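Local coordinates for envelope glycoprotein (Bourbon virus, PDB 5ZKX), which probably mediates entry of the virus by fusing viral and host membranes, as a trimeric gp64-like glycoprotein captured here in its postfusion form, at residues 199-211 / 232-244. Numbering follows the deposited sequence.
Sequences TRAETKFIPCFKE and EKFHCKDGDNFFE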
ATOM      1  N   THR A 199     -27.935  12.151  -5.317  1.00 39.90           N
ATOM      2  CA  THR A 199     -26.567  12.529  -5.624  1.00 36.06           C
ATOM      3  C   THR A 199     -26.458  14.042  -5.740  1.00 37.60           C
ATOM      4  O   THR A 199     -27.437  14.738  -6.018  1.00 37.91           O
ATOM      5  CB  THR A 199     -26.088  11.879  -6.926  1.00 33.59           C
ATOM      6  OG1 THR A 199     -26.795  12.456  -8.030  1.00 41.22           O
ATOM      7  CG2 THR A 199     -26.338  10.383  -6.902  1.00 31.77           C
ATOM      8  N   ARG A 200     -25.246  14.541  -5.517  1.00 38.63           N
ATOM      9  CA  ARG A 200     -24.930  15.953  -5.673  1.00 39.62           C
ATOM     10  C   ARG A 200     -24.024  16.136  -6.882  1.00 36.10           C
ATOM     11  O   ARG A 200     -23.094  15.353  -7.097  1.00 31.93           O
ATOM     12  CB  ARG A 200     -24.250  16.514  -4.421  1.00 37.80           C
ATOM     13  CG  ARG A 200     -23.538  17.839  -4.651  1.00 40.99           C
ATOM     14  CD  ARG A 200     -23.099  18.493  -3.351  1.00 48.30           C
ATOM     15  NE  ARG A 200     -23.115  19.950  -3.453  1.00 63.52           N
ATOM     16  CZ  ARG A 200     -22.044  20.696  -3.710  1.00 60.99           C
ATOM     17  NH1 ARG A 200     -22.158  22.015  -3.788  1.00 57.45           N
ATOM     18  NH2 ARG A 200     -20.860  20.125  -3.889  1.00 53.89           N
ATOM     19  N   ALA A 201     -24.310  17.166  -7.678  1.00 49.95           N
ATOM     20  CA  ALA A 201     -23.539  17.471  -8.876  1.00 52.85           C
ATOM     21  C   ALA A 201     -23.084  18.921  -8.825  1.00 50.79           C
ATOM     22  O   ALA A 201     -23.887  19.819  -8.550  1.00 55.14           O
ATOM     23  CB  ALA A 201     -24.357  17.215 -10.147  1.00 43.01           C
ATOM     24  N   GLU A 202     -21.800  19.145  -9.086  1.00 42.75           N
ATOM     25  CA  GLU A 202     -21.240  20.483  -9.161  1.00 41.02           C
ATOM     26  C   GLU A 202     -20.453  20.625 -10.454  1.00 38.55           C
ATOM     27  O   GLU A 202     -19.883  19.656 -10.963  1.00 38.60           O
ATOM     28  CB  GLU A 202     -20.336  20.790  -7.956  1.00 40.49           C
ATOM     29  CG  GLU A 202     -19.140  19.861  -7.823  1.00 45.02           C
ATOM     30  CD  GLU A 202     -18.148  20.328  -6.773  1.00 50.71           C
ATOM     31  OE1 GLU A 202     -18.475  21.272  -6.022  1.00 58.83           O
ATOM     32  OE2 GLU A 202     -17.041  19.752  -6.702  1.00 50.42           O
ATOM     33  N   THR A 203     -20.447  21.840 -10.993  1.00 29.75           N
ATOM     34  CA  THR A 203     -19.620  22.168 -12.145  1.00 29.79           C
ATOM     35  C   THR A 203     -18.304  22.757 -11.660  1.00 27.35           C
ATOM     36  O   THR A 203     -18.295  23.677 -10.837  1.00 24.56           O
ATOM     37  CB  THR A 203     -20.335  23.155 -13.065  1.00 25.45           C
ATOM     38  OG1 THR A 203     -21.658  22.680 -13.334  1.00 34.02           O
ATOM     39  CG2 THR A 203     -19.577  23.304 -14.379  1.00 24.63           C
ATOM     40  N   LYS A 204     -17.196  22.221 -12.160  1.00 24.79           N
ATOM     41  CA  LYS A 204     -15.890  22.718 -11.758  1.00 29.14           C
ATOM     42  C   LYS A 204     -14.884  22.408 -12.857  1.00 30.81           C
ATOM     43  O   LYS A 204     -15.150  21.620 -13.768  1.00 31.75           O
ATOM     44  CB  LYS A 204     -15.452  22.114 -10.420  1.00 36.86           C
ATOM     45  CG  LYS A 204     -15.135  20.628 -10.478  1.00 28.98           C
ATOM     46  CD  LYS A 204     -14.721  20.104  -9.116  1.00 25.48           C
ATOM     47  CE  LYS A 204     -13.473  20.809  -8.609  1.00 26.55           C
ATOM     48  NZ  LYS A 204     -13.001  20.252  -7.308  1.00 20.83           N
ATOM     49  N   PHE A 205     -13.728  23.061 -12.765  1.00 32.61           N
ATOM     50  CA  PHE A 205     -12.590  22.802 -13.638  1.00 32.05           C
ATOM     51  C   PHE A 205     -11.575  21.966 -12.877  1.00 31.15           C
ATOM     52  O   PHE A 205     -11.237  22.286 -11.733  1.00 41.17           O
ATOM     53  CB  PHE A 205     -11.931  24.104 -14.104  1.00 30.56           C
ATOM     54  CG  PHE A 205     -12.846  25.021 -14.857  1.00 30.03           C
ATOM     55  CD1 PHE A 205     -13.632  25.943 -14.186  1.00 32.10           C
ATOM     56  CD2 PHE A 205     -12.911  24.971 -16.239  1.00 34.74           C
ATOM     57  CE1 PHE A 205     -14.475  26.790 -14.881  1.00 41.50           C
ATOM     58  CE2 PHE A 205     -13.749  25.814 -16.939  1.00 33.09           C
ATOM     59  CZ  PHE A 205     -14.533  26.725 -16.261  1.00 37.46           C
ATOM     60  N   ILE A 206     -11.090  20.901 -13.506  1.00 23.59           N
ATOM     61  CA  ILE A 206     -10.029  20.104 -12.897  1.00 28.62           C
ATOM     62  C   ILE A 206      -8.762  20.260 -13.731  1.00 25.46           C
ATOM     63  O   ILE A 206      -8.834  20.323 -14.966  1.00 27.45           O
ATOM     64  CB  ILE A 206     -10.442  18.628 -12.750  1.00 30.27           C
ATOM     65  CG1 ILE A 206     -10.651  17.975 -14.117  1.00 20.52           C
ATOM     66  CG2 ILE A 206     -11.701  18.506 -11.899  1.00 24.97           C
ATOM     67  CD1 ILE A 206     -10.714  16.476 -14.063  1.00 18.39           C
ATOM     68  N   PRO A 207      -7.591  20.357 -13.107  1.00 25.16           N
ATOM     69  CA  PRO A 207      -6.353  20.490 -13.882  1.00 24.36           C
ATOM     70  C   PRO A 207      -5.891  19.149 -14.431  1.00 27.55           C
ATOM     71  O   PRO A 207      -5.990  18.113 -13.769  1.00 25.90           O
ATOM     72  CB  PRO A 207      -5.359  21.045 -12.855  1.00 27.58           C
ATOM     73  CG  PRO A 207      -5.867  20.534 -11.541  1.00 23.71           C
ATOM     74  CD  PRO A 207      -7.365  20.510 -11.658  1.00 25.33           C
ATOM     75  N   CYS A 208      -5.381  19.177 -15.659  1.00 32.64           N
ATOM     76  CA  CYS A 208      -4.939  17.971 -16.340  1.00 29.94           C
ATOM     77  C   CYS A 208      -3.690  18.271 -17.153  1.00 29.55           C
ATOM     78  O   CYS A 208      -3.342  19.429 -17.395  1.00 32.76           O
ATOM     79  CB  CYS A 208      -6.032  17.400 -17.261  1.00 28.81           C
ATOM     80  SG  CYS A 208      -7.605  17.028 -16.450  1.00 32.21           S
ATOM     81  N   PHE A 209      -3.013  17.203 -17.570  1.00 26.91           N
ATOM     82  CA  PHE A 209      -1.888  17.276 -18.494  1.00 22.95           C
ATOM     83  C   PHE A 209      -2.217  16.419 -19.707  1.00 30.05           C
ATOM     84  O   PHE A 209      -2.430  15.210 -19.577  1.00 30.88           O
ATOM     85  CB  PHE A 209      -0.592  16.808 -17.832  1.00 23.28           C
ATOM     86  CG  PHE A 209      -0.073  17.752 -16.789  1.00 23.84           C
ATOM     87  CD1 PHE A 209       0.617  18.892 -17.153  1.00 25.23           C
ATOM     88  CD2 PHE A 209      -0.284  17.506 -15.445  1.00 22.27           C
ATOM     89  CE1 PHE A 209       1.086  19.765 -16.197  1.00 24.52           C
ATOM     90  CE2 PHE A 209       0.189  18.377 -14.484  1.00 20.55           C
ATOM     91  CZ  PHE A 209       0.869  19.509 -14.862  1.00 20.26           C
ATOM     92  N   LYS A 210      -2.256  17.045 -20.881  1.00 37.34           N
ATOM     93  CA  LYS A 210      -2.621  16.367 -22.118  1.00 35.75           C
ATOM     94  C   LYS A 210      -1.369  15.795 -22.765  1.00 40.51           C
ATOM     95  O   LYS A 210      -0.445  16.543 -23.094  1.00 48.40           O
ATOM     96  CB  LYS A 210      -3.319  17.339 -23.065  1.00 41.08           C
ATOM     97  CG  LYS A 210      -3.730  16.749 -24.400  1.00 38.33           C
ATOM     98  CD  LYS A 210      -4.397  17.814 -25.255  1.00 39.46           C
ATOM     99  CE  LYS A 210      -5.305  17.204 -26.308  1.00 53.75           C
ATOM    100  NZ  LYS A 210      -6.347  18.170 -26.764  1.00 46.70           N
ATOM    101  N   GLU A 211      -1.342  14.482 -22.960  1.00 40.69           N
ATOM    102  CA  GLU A 211      -0.157  13.818 -23.497  1.00 39.55           C
ATOM    103  C   GLU A 211      -0.475  13.018 -24.759  1.00 47.34           C
ATOM    104  O   GLU A 211      -0.966  13.564 -25.748  1.00 48.80           O
ATOM    105  CB  GLU A 211       0.459  12.903 -22.437  1.00 38.74           C
ATOM    106  CG  GLU A 211       1.534  11.960 -22.955  1.00 40.91           C
ATOM    107  CD  GLU A 211       2.915  12.593 -22.973  1.00 43.63           C
ATOM    108  OE1 GLU A 211       3.134  13.521 -23.780  1.00 46.25           O
ATOM    109  OE2 GLU A 211       3.783  12.161 -22.184  1.00 33.93           O
ATOM    110  N   GLU A 232      -4.623  12.403 -26.474  1.00 55.04           N
ATOM    111  CA  GLU A 232      -4.564  10.946 -26.455  1.00 53.15           C
ATOM    112  C   GLU A 232      -4.645  10.427 -25.025  1.00 50.55           C
ATOM    113  O   GLU A 232      -5.352   9.458 -24.748  1.00 59.52           O
ATOM    114  CB  GLU A 232      -3.282  10.447 -27.129  1.00 53.97           C
ATOM    115  CG  GLU A 232      -3.269   8.953 -27.419  1.00 56.21           C
ATOM    116  CD  GLU A 232      -1.944   8.479 -27.994  1.00 66.12           C
ATOM    117  OE1 GLU A 232      -0.910   9.127 -27.726  1.00 70.31           O
ATOM    118  OE2 GLU A 232      -1.936   7.458 -28.714  1.00 67.65           O
ATOM    119  N   LYS A 233      -3.921  11.080 -24.120  1.00 42.85           N
ATOM    120  CA  LYS A 233      -3.903  10.712 -22.709  1.00 41.53           C
ATOM    121  C   LYS A 233      -4.051  11.968 -21.866  1.00 39.79           C
ATOM    122  O   LYS A 233      -3.357  12.962 -22.103  1.00 41.21           O
ATOM    123  CB  LYS A 233      -2.608   9.978 -22.340  1.00 47.61           C
ATOM    124  CG  LYS A 233      -2.393   8.661 -23.075  1.00 57.81           C
ATOM    125  CD  LYS A 233      -3.131   7.513 -22.399  1.00 53.02           C
ATOM    126  CE  LYS A 233      -2.795   6.181 -23.056  1.00 55.25           C
ATOM    127  NZ  LYS A 233      -3.395   5.030 -22.324  1.00 58.25           N
ATOM    128  N   PHE A 234      -4.957  11.926 -20.892  1.00 30.81           N
ATOM    129  CA  PHE A 234      -5.153  13.017 -19.945  1.00 29.47           C
ATOM    130  C   PHE A 234      -4.900  12.490 -18.541  1.00 29.53           C
ATOM    131  O   PHE A 234      -5.538  11.523 -18.114  1.00 33.31           O
ATOM    132  CB  PHE A 234      -6.565  13.601 -20.048  1.00 29.72           C
ATOM    133  CG  PHE A 234      -6.900  14.165 -21.402  1.00 34.92           C
ATOM    134  CD1 PHE A 234      -6.735  15.515 -21.664  1.00 31.05           C
ATOM    135  CD2 PHE A 234      -7.400  13.349 -22.406  1.00 34.38           C
ATOM    136  CE1 PHE A 234      -7.051  16.038 -22.907  1.00 35.43           C
ATOM    137  CE2 PHE A 234      -7.718  13.868 -23.650  1.00 30.43           C
ATOM    138  CZ  PHE A 234      -7.544  15.213 -23.899  1.00 26.66           C
ATOM    139  N   HIS A 235      -3.972  13.124 -17.827  1.00 22.69           N
ATOM    140  CA  HIS A 235      -3.637  12.762 -16.454  1.00 19.21           C
ATOM    141  C   HIS A 235      -4.065  13.915 -15.558  1.00 19.44           C
ATOM    142  O   HIS A 235      -3.450  14.986 -15.578  1.00 22.72           O
ATOM    143  CB  HIS A 235      -2.146  12.463 -16.319  1.00 21.28           C
ATOM    144  CG  HIS A 235      -1.660  11.416 -17.273  1.00 23.32           C
ATOM    145  ND1 HIS A 235      -1.846  10.069 -17.056  1.00 22.58           N
ATOM    146  CD2 HIS A 235      -1.013  11.520 -18.459  1.00 25.46           C
ATOM    147  CE1 HIS A 235      -1.327   9.386 -18.061  1.00 24.66           C
ATOM    148  NE2 HIS A 235      -0.815  10.243 -18.926  1.00 25.27           N
ATOM    149  N   CYS A 236      -5.113  13.696 -14.776  1.00 24.59           N
ATOM    150  CA  CYS A 236      -5.813  14.777 -14.104  1.00 21.73           C
ATOM    151  C   CYS A 236      -5.629  14.706 -12.595  1.00 21.86           C
ATOM    152  O   CYS A 236      -5.024  13.781 -12.047  1.00 22.02           O
ATOM    153  CB  CYS A 236      -7.301  14.751 -14.462  1.00 19.11           C
ATOM    154  SG  CYS A 236      -7.611  15.007 -16.218  1.00 26.56           S
ATOM    155  N   LYS A 237      -6.171  15.722 -11.932  1.00 18.59           N
ATOM    156  CA  LYS A 237      -6.104  15.858 -10.489  1.00 19.08           C
ATOM    157  C   LYS A 237      -7.346  16.605 -10.027  1.00 23.02           C
ATOM    158  O   LYS A 237      -7.812  17.525 -10.705  1.00 22.04           O
ATOM    159  CB  LYS A 237      -4.830  16.599 -10.064  1.00 18.87           C
ATOM    160  CG  LYS A 237      -4.855  17.170  -8.658  1.00 18.09           C
ATOM    161  CD  LYS A 237      -3.513  17.783  -8.298  1.00 15.61           C
ATOM    162  CE  LYS A 237      -3.669  19.009  -7.417  1.00 24.60           C
ATOM    163  NZ  LYS A 237      -4.819  18.901  -6.480  1.00 29.48           N
ATOM    164  N   ASP A 238      -7.898  16.184  -8.892  1.00 20.57           N
ATOM    165  CA  ASP A 238      -9.012  16.902  -8.278  1.00 20.82           C
ATOM    166  C   ASP A 238      -8.860  16.755  -6.768  1.00 26.22           C
ATOM    167  O   ASP A 238      -9.245  15.727  -6.200  1.00 24.22           O
ATOM    168  CB  ASP A 238     -10.355  16.373  -8.755  1.00 17.76           C
ATOM    169  CG  ASP A 238     -11.519  17.076  -8.088  1.00 22.28           C
ATOM    170  OD1 ASP A 238     -11.355  18.240  -7.675  1.00 22.00           O
ATOM    171  OD2 ASP A 238     -12.598  16.464  -7.966  1.00 24.48           O
ATOM    172  N   GLY A 239      -8.308  17.779  -6.134  1.00 22.81           N
ATOM    173  CA  GLY A 239      -8.046  17.693  -4.710  1.00 21.50           C
ATOM    174  C   GLY A 239      -7.003  16.627  -4.452  1.00 22.74           C
ATOM    175  O   GLY A 239      -5.855  16.728  -4.897  1.00 20.61           O
ATOM    176  N   ASP A 240      -7.396  15.582  -3.729  1.00 21.16           N
ATOM    177  CA  ASP A 240      -6.519  14.455  -3.455  1.00 19.30           C
ATOM    178  C   ASP A 240      -6.816  13.260  -4.351  1.00 17.25           C
ATOM    179  O   ASP A 240      -6.311  12.164  -4.093  1.00 17.04           O
ATOM    180  CB  ASP A 240      -6.620  14.055  -1.983  1.00 22.37           C
ATOM    181  CG  ASP A 240      -8.054  13.858  -1.528  1.00 23.90           C
ATOM    182  OD1 ASP A 240      -8.976  14.023  -2.353  1.00 26.24           O
ATOM    183  OD2 ASP A 240      -8.260  13.536  -0.337  1.00 25.30           O
ATOM    184  N   ASN A 241      -7.625  13.449  -5.392  1.00 28.95           N
ATOM    185  CA  ASN A 241      -7.936  12.415  -6.370  1.00 25.38           C
ATOM    186  C   ASN A 241      -7.068  12.597  -7.606  1.00 26.05           C
ATOM    187  O   ASN A 241      -6.949  13.711  -8.128  1.00 30.35           O
ATOM    188  CB  ASN A 241      -9.410  12.466  -6.776  1.00 29.59           C
ATOM    189  CG  ASN A 241     -10.334  11.935  -5.702  1.00 29.86           C
ATOM    190  OD1 ASN A 241      -9.892  11.321  -4.734  1.00 30.31           O
ATOM    191  ND2 ASN A 241     -11.632  12.161  -5.877  1.00 27.88           N
ATOM    192  N   PHE A 242      -6.482  11.502  -8.084  1.00 18.72           N
ATOM    193  CA  PHE A 242      -5.637  11.522  -9.270  1.00 17.74           C
ATOM    194  C   PHE A 242      -6.038  10.366 -10.166  1.00 19.28           C
ATOM    195  O   PHE A 242      -6.125   9.224  -9.705  1.00 21.89           O
ATOM    196  CB  PHE A 242      -4.157  11.425  -8.895  1.00 20.77           C
ATOM    197  CG  PHE A 242      -3.703  12.508  -7.967  1.00 21.63           C
ATOM    198  CD1 PHE A 242      -3.922  12.408  -6.603  1.00 19.54           C
ATOM    199  CD2 PHE A 242      -3.067  13.633  -8.458  1.00 20.07           C
ATOM    200  CE1 PHE A 242      -3.513  13.402  -5.748  1.00 20.05           C
ATOM    201  CE2 PHE A 242      -2.649  14.625  -7.605  1.00 21.22           C
ATOM    202  CZ  PHE A 242      -2.881  14.513  -6.248  1.00 20.91           C
ATOM    203  N   PHE A 243      -6.272  10.660 -11.443  1.00 16.52           N
ATOM    204  CA  PHE A 243      -6.894   9.681 -12.321  1.00 15.33           C
ATOM    205  C   PHE A 243      -6.617  10.040 -13.770  1.00 16.70           C
ATOM    206  O   PHE A 243      -6.420  11.208 -14.112  1.00 15.76           O
ATOM    207  CB  PHE A 243      -8.406   9.605 -12.083  1.00 12.42           C
ATOM    208  CG  PHE A 243      -9.101  10.937 -12.166  1.00 13.82           C
ATOM    209  CD1 PHE A 243      -9.136  11.790 -11.073  1.00 15.17           C
ATOM    210  CD2 PHE A 243      -9.725  11.337 -13.334  1.00 16.91           C
ATOM    211  CE1 PHE A 243      -9.768  13.014 -11.149  1.00 12.09           C
ATOM    212  CE2 PHE A 243     -10.363  12.560 -13.413  1.00 15.52           C
ATOM    213  CZ  PHE A 243     -10.382  13.397 -12.320  1.00 14.05           C
ATOM    214  N   GLU A 244      -6.616   9.013 -14.611  1.00 25.05           N
ATOM    215  CA  GLU A 244      -6.494   9.168 -16.053  1.00 28.74           C
ATOM    216  C   GLU A 244      -7.876   9.441 -16.640  1.00 27.40           C
ATOM    217  O   GLU A 244      -8.770   8.593 -16.546  1.00 26.28           O
ATOM    218  CB  GLU A 244      -5.881   7.908 -16.658  1.00 26.78           C
ATOM    219  CG  GLU A 244      -5.209   8.083 -17.993  1.00 27.27           C
ATOM    220  CD  GLU A 244      -4.500   6.819 -18.432  1.00 35.30           C
ATOM    221  OE1 GLU A 244      -3.633   6.328 -17.678  1.00 33.62           O
ATOM    222  OE2 GLU A 244      -4.824   6.303 -19.522  1.00 42.78           O
TER
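With each sulfur beside its own backbone N and anti to the carbonyl carbon in both Cys-208 and Cys-236, the two SG atoms meet on the same face of the sheet and close a disulfide at 2.0 Å, its chi3 near 106°. The CA atoms of Cys-208 and Cys-236 lie 4.0 Å apart, in a non-hydrogen-bonded antiparallel pair, which makes this a cross-strand disulfide. Next to it, Phe-209 and His-235 form the hydrogen-bonded pair: Phe-209 N reaches His-235 O from above the carbonyl plane, whereas the return bond from His-235 N to Phe-209 O is straighter at its hydrogen (166°). Glu-211 N extends the ladder, meeting Lys-233 O at 2.7 Å. On the disulfide's face, the extended Lys-210 chain runs alongside the Phe-234 ring, its CG 3.7 Å from CE1.

Strand 200-210 lies between 26-36 and the beta hairpin of 234-238 and 241-245, whose type II' turn spans Asp-238 to Asn-241, within a mixed sheet of this gp64-family glycoprotein. Toward that turn the last backbone bond, Lys-237 N to Pro-207 O, is weak (134° at the hydrogen), and beyond it the contact is made by side chains. Ile-206 presses CD1 on Phe-243 CZ at 3.6 Å, the two side chains crossing at about a right angle, and Cys-236 CB sits over one face of that ring, toward its rim. Lys-204, bent at chi3, delivers NZ to the syn side of Asp-238 OD1 at 2.6 Å; Lys-34 and Tyr-258 hold OD2. Across the trimer, Tyr-296 of the second subunit meets the Phe-209 ring edge-to-face, and Leu-409 of the third packs on His-235.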